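Local coordinates for aldehyde dehydrogenase (Trypanosoma brucei, PDB 5MYP), which probably oxidises aldehydes to carboxylic acids with NAD+ as the cofactor, at residues 34-39 with 89-94; 416-419 with 424-427. All blocks are in the same frame, centred on the assembly; numbering follows the deposited sequence.

Contact 1: 34-39 with 89-94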
loop_
_atom_site.group_PDB
_atom_site.type_symbol
_atom_site.label_atom_id
_atom_site.label_comp_id
_atom_site.label_asym_id
_atom_site.label_seq_id
_atom_site.Cartn_x
_atom_site.Cartn_y
_atom_site.Cartn_z
ATOM N N ARG A 34 3.481 8.239 -21.656
ATOM C CA ARG A 34 2.063 8.433 -21.360
ATOM C C ARG A 34 1.165 7.653 -22.315
ATOM O O ARG A 34 0.335 6.855 -21.870
ATOM C CB ARG A 34 1.722 9.925 -21.410
ATOM C CG ARG A 34 0.284 10.281 -21.047
ATOM C CD ARG A 34 0.061 11.767 -21.243
ATOM N NE ARG A 34 -1.352 12.105 -21.349
ATOM C CZ ARG A 34 -2.170 12.339 -20.324
ATOM N NH1 ARG A 34 -1.750 12.279 -19.059
ATOM N NH2 ARG A 34 -3.437 12.641 -20.572
ATOM N N ASP A 35 1.331 7.891 -23.614
ATOM C CA ASP A 35 0.500 7.252 -24.634
ATOM C C ASP A 35 0.751 5.747 -24.669
ATOM O O ASP A 35 1.895 5.297 -24.547
ATOM C CB ASP A 35 0.776 7.859 -26.013
ATOM C CG ASP A 35 -0.303 7.525 -27.028
ATOM O OD1 ASP A 35 -0.520 6.328 -27.316
ATOM O OD2 ASP A 35 -0.935 8.467 -27.555
ATOM N N LEU A 36 -0.327 4.979 -24.829
ATOM C CA LEU A 36 -0.252 3.507 -24.869
ATOM C C LEU A 36 0.667 2.987 -25.983
ATOM O O LEU A 36 1.360 1.989 -25.792
ATOM C CB LEU A 36 -1.651 2.886 -25.005
ATOM C CG LEU A 36 -2.418 2.602 -23.702
ATOM C CD1 LEU A 36 -2.277 3.690 -22.647
ATOM C CD2 LEU A 36 -3.889 2.342 -23.992
ATOM N N LYS A 37 0.682 3.686 -27.118
ATOM C CA LYS A 37 1.595 3.369 -28.221
ATOM C C LYS A 37 3.059 3.361 -27.764
ATOM O O LYS A 37 3.807 2.441 -28.096
ATOM C CB LYS A 37 1.422 4.356 -29.386
ATOM C CG LYS A 37 2.126 3.937 -30.681
ATOM C CD LYS A 37 2.729 5.096 -31.481
ATOM C CE LYS A 37 1.755 6.236 -31.740
ATOM N NZ LYS A 37 0.426 5.782 -32.241
ATOM N N LYS A 38 3.454 4.385 -27.005
ATOM C CA LYS A 38 4.807 4.476 -26.457
ATOM C C LYS A 38 5.098 3.352 -25.453
ATOM O O LYS A 38 6.183 2.773 -25.465
ATOM C CB LYS A 38 5.018 5.841 -25.791
ATOM C CG LYS A 38 4.764 7.038 -26.694
ATOM C CD LYS A 38 5.893 7.241 -27.692
ATOM C CE LYS A 38 5.988 8.696 -28.125
ATOM N NZ LYS A 38 7.241 8.972 -28.879
ATOM N N ARG A 39 4.123 3.046 -24.596
ATOM C CA ARG A 39 4.281 1.993 -23.580
ATOM C C ARG A 39 4.459 0.615 -24.214
ATOM O O ARG A 39 5.321 -0.149 -23.788
ATOM C CB ARG A 39 3.086 1.957 -22.624
ATOM C CG ARG A 39 2.889 3.211 -21.798
ATOM C CD ARG A 39 1.776 3.020 -20.787
ATOM N NE ARG A 39 1.080 4.265 -20.459
ATOM C CZ ARG A 39 0.045 4.351 -19.623
ATOM N NH1 ARG A 39 -0.418 3.274 -18.990
ATOM N NH2 ARG A 39 -0.527 5.530 -19.404
ATOM N N GLU A 89 -0.588 -7.651 -24.046
ATOM C CA GLU A 89 -1.925 -8.186 -24.366
ATOM C C GLU A 89 -3.059 -7.525 -23.589
ATOM O O GLU A 89 -4.116 -7.252 -24.158
ATOM C CB GLU A 89 -1.992 -9.696 -24.093
ATOM C CG GLU A 89 -1.297 -10.575 -25.124
ATOM C CD GLU A 89 -1.127 -12.011 -24.652
ATOM O OE1 GLU A 89 -1.869 -12.439 -23.735
ATOM O OE2 GLU A 89 -0.250 -12.714 -25.199
ATOM N N HIS A 90 -2.839 -7.285 -22.295
ATOM C CA HIS A 90 -3.899 -6.819 -21.394
ATOM C C HIS A 90 -3.882 -5.313 -21.075
ATOM O O HIS A 90 -4.734 -4.852 -20.320
ATOM C CB HIS A 90 -3.861 -7.625 -20.089
ATOM C CG HIS A 90 -4.069 -9.095 -20.282
ATOM N ND1 HIS A 90 -5.216 -9.621 -20.836
ATOM C CD2 HIS A 90 -3.278 -10.152 -19.989
ATOM C CE1 HIS A 90 -5.119 -10.937 -20.884
ATOM N NE2 HIS A 90 -3.949 -11.286 -20.379
ATOM N N MET A 91 -2.950 -4.551 -21.653
ATOM C CA MET A 91 -2.787 -3.125 -21.304
ATOM C C MET A 91 -4.063 -2.316 -21.512
ATOM O O MET A 91 -4.459 -1.539 -20.642
ATOM C CB MET A 91 -1.669 -2.475 -22.118
ATOM C CG MET A 91 -1.316 -1.064 -21.668
ATOM S SD MET A 91 -0.032 -0.353 -22.710
ATOM C CE MET A 91 1.381 -1.265 -22.107
ATOM N N ASP A 92 -4.690 -2.494 -22.673
ATOM C CA ASP A 92 -5.924 -1.774 -22.998
ATOM C C ASP A 92 -7.048 -2.082 -22.011
ATOM O O ASP A 92 -7.827 -1.200 -21.683
ATOM C CB ASP A 92 -6.359 -2.068 -24.438
ATOM C CG ASP A 92 -5.409 -1.467 -25.458
ATOM O OD1 ASP A 92 -5.493 -0.245 -25.685
ATOM O OD2 ASP A 92 -4.583 -2.213 -26.024
ATOM N N GLU A 93 -7.113 -3.319 -21.521
ATOM C CA GLU A 93 -8.071 -3.694 -20.473
ATOM C C GLU A 93 -7.744 -2.980 -19.157
ATOM O O GLU A 93 -8.636 -2.432 -18.512
ATOM C CB GLU A 93 -8.079 -5.211 -20.256
ATOM C CG GLU A 93 -9.168 -5.724 -19.317
ATOM C CD GLU A 93 -8.988 -7.182 -18.926
ATOM O OE1 GLU A 93 -8.343 -7.934 -19.683
ATOM O OE2 GLU A 93 -9.493 -7.588 -17.857
ATOM N N TYR A 94 -6.467 -2.984 -18.772
ATOM C CA TYR A 94 -6.054 -2.434 -17.477
ATOM C C TYR A 94 -6.218 -0.913 -17.370
ATOM O O TYR A 94 -6.576 -0.411 -16.304
ATOM C CB TYR A 94 -4.613 -2.852 -17.143
ATOM C CG TYR A 94 -4.372 -4.354 -16.996
ATOM C CD1 TYR A 94 -5.425 -5.251 -16.741
ATOM C CD2 TYR A 94 -3.078 -4.882 -17.080
ATOM C CE1 TYR A 94 -5.195 -6.608 -16.606
ATOM C CE2 TYR A 94 -2.846 -6.248 -16.937
ATOM C CZ TYR A 94 -3.915 -7.099 -16.697
ATOM O OH TYR A 94 -3.723 -8.445 -16.551
#

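Contact 2: 416-419 with 424-427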
loop_
_atom_site.group_PDB
_atom_site.type_symbol
_atom_site.label_atom_id
_atom_site.label_comp_id
_atom_site.label_asym_id
_atom_site.label_seq_id
_atom_site.Cartn_x
_atom_site.Cartn_y
_atom_site.Cartn_z
ATOM N N ALA A 416 1.851 -16.387 0.614
ATOM C CA ALA A 416 1.039 -17.281 -0.206
ATOM C C ALA A 416 0.989 -18.672 0.415
ATOM O O ALA A 416 1.784 -18.992 1.301
ATOM C CB ALA A 416 1.606 -17.366 -1.616
ATOM N N VAL A 417 0.041 -19.480 -0.056
ATOM C CA VAL A 417 -0.036 -20.902 0.273
ATOM C C VAL A 417 -0.067 -21.697 -1.028
ATOM O O VAL A 417 -0.835 -21.365 -1.936
ATOM C CB VAL A 417 -1.294 -21.242 1.102
ATOM C CG1 VAL A 417 -1.387 -22.744 1.383
ATOM C CG2 VAL A 417 -1.300 -20.449 2.396
ATOM N N VAL A 418 0.778 -22.725 -1.118
ATOM C CA VAL A 418 0.678 -23.722 -2.179
ATOM C C VAL A 418 0.418 -25.075 -1.528
ATOM O O VAL A 418 1.107 -25.444 -0.572
ATOM C CB VAL A 418 1.942 -23.802 -3.066
ATOM C CG1 VAL A 418 1.685 -24.688 -4.284
ATOM C CG2 VAL A 418 2.381 -22.416 -3.510
ATOM N N VAL A 419 -0.582 -25.800 -2.031
ATOM C CA VAL A 419 -0.877 -27.152 -1.557
ATOM C C VAL A 419 -0.284 -28.163 -2.543
ATOM O O VAL A 419 -0.545 -28.091 -3.752
ATOM C CB VAL A 419 -2.392 -27.390 -1.362
ATOM C CG1 VAL A 419 -2.672 -28.819 -0.895
ATOM C CG2 VAL A 419 -2.963 -26.380 -0.373
ATOM N N VAL A 424 6.378 -22.922 -7.411
ATOM C CA VAL A 424 5.741 -22.745 -8.737
ATOM C C VAL A 424 4.674 -21.642 -8.832
ATOM O O VAL A 424 4.409 -21.128 -9.928
ATOM C CB VAL A 424 5.141 -24.070 -9.283
ATOM C CG1 VAL A 424 6.247 -25.087 -9.545
ATOM C CG2 VAL A 424 4.061 -24.642 -8.361
ATOM N N HIS A 425 4.063 -21.293 -7.699
ATOM C CA HIS A 425 3.093 -20.185 -7.639
ATOM C C HIS A 425 3.651 -18.831 -8.084
ATOM O O HIS A 425 2.890 -17.986 -8.544
ATOM C CB HIS A 425 2.492 -20.056 -6.227
ATOM C CG HIS A 425 3.453 -19.548 -5.195
ATOM N ND1 HIS A 425 4.557 -20.266 -4.788
ATOM C CD2 HIS A 425 3.467 -18.400 -4.477
ATOM C CE1 HIS A 425 5.213 -19.577 -3.871
ATOM N NE2 HIS A 425 4.575 -18.439 -3.669
ATOM N N ALA A 426 4.964 -18.625 -7.939
ATOM C CA ALA A 426 5.620 -17.383 -8.379
ATOM C C ALA A 426 5.467 -17.105 -9.882
ATOM O O ALA A 426 5.390 -15.946 -10.288
ATOM C CB ALA A 426 7.090 -17.398 -7.996
ATOM N N GLY A 427 5.424 -18.164 -10.690
ATOM C CA GLY A 427 5.199 -18.050 -12.132
ATOM C C GLY A 427 3.745 -18.105 -12.580
ATOM O O GLY A 427 3.478 -18.088 -13.784
#

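Contact 1: 34-39 with 89-94
Met91 reaches from the 89-94 helix segment to the first turn of the helix begun at Leu36, and its thioether carries the tight part of this contact. With CG anti to the backbone N (chi1 -172°) and chi2 likewise extended, the chain runs straight toward helix 36-52 before bending at chi3 (-74°). Met91 SD comes within 3.9 Å of Leu36 CG, the two side chains passing in opposite directions, while the methyl CE of Met91 turns onto the aliphatic root of Arg39, 3.7 Å from Arg39 CB. The polar end of Arg39 is occupied elsewhere: Arg39 NH2 donates to Arg34 O at 2.9 Å, in the carbonyl plane and on a lone pair, and NH1 to Ala143 O. Leu36 CD1 sits 3.9 Å above the plane of this guanidinium, over its centre, so one leucine branch covers the flat group. The other branch faces the loose, solvent side, where Leu36 CD2 meets Asp92 OD1 at 3.5 Å, an apolar methyl beside the carboxylate of the exposed Asp92, whose other oxygen, OD2, forms a salt bridge with Lys40 of helix 36-52, one turn on from Leu36. Asp35 holds the N-cap position of that helix, with a capping bond from Lys37 N in one of its two conformers. Beyond the two segments, Met91 also packs on Lys40 and Leu43 of helix 36-52, and Leu36 and Arg39 touch Val95, joining the beginning of helix 36-52 to the end of helix 69-95.

Contact 2: 416-419 with 424-427
His425 projects from a short 3-10 turn onto the strand that ends at Val419, and its imidazole lies against two side chains, those of Val418 in the strand and Ala416 just before it. Its chi1 of 70° holds CG between the backbone N and the carbonyl carbon, which directs the ring back to the strand. Going out from the backbone, His425 CB already touches Val418 CG2 at 3.6 Å. CG is next to the same methyl, and His425 ND1 lies closest, 3.3 Å from Val418 CG2. The last atom on this side, His425 CE1, is 4.0 Å from Val418 CG2. Along the other side of the ring the partner changes: His425 CD2 rests 3.6 Å from Ala416 CB, and at the far end His425 NE2 is 3.8 Å from Ala416 CB. The ring thus spans two residues that are two apart in sequence and point to the same side, with Val417 between them directed away. On Val418 a single branch does the work, because CG2 stands anti to the carbonyl carbon while CG1 is anti to the backbone N (chi1 -171°). The interaction is van der Waals in kind, and all three residues are buried; the side chain of His425 also touches Ile260, Phe433 and Tyr396. The 3-10 turn itself is closed by Gly427 N bonding to Val424 O at 3.2 Å. Strand 417-419 is parallel to strand 395-398 and to a strand of the second subunit. Within its own chain this is an edge strand of the aldehyde dehydrogenase catalytic domain, joining its sheet to the partner's, and the turn after it places the side chain of His425 about 9 Å from those of the predicted active-site residues Glu223 and Cys259.

Overall arrangement
Both segments of contact 1 precede those of contact 2 along the chain, and the two lie apart in the fold: their centres are 28 Å from each other, and the nearest atoms about 12 Å, without touching. Contact 1 belongs to the helical N-terminal part, between helices 36-52 and 69-95, away from the predicted active site. Contact 2 is nearer the centre of the chain, in the mixed sheet of strands 395-398 and 417-419, with the side chain of His425 about 9 Å from those of the predicted active-site residues. They share no helix or strand, yet both border the second subunit: Arg34 bonds to Ser410 O of the other chain, while strand 417-419 extends its sheet across the interface. Dimer contacts therefore involve both the helical periphery and the sheet that continues into the second subunit.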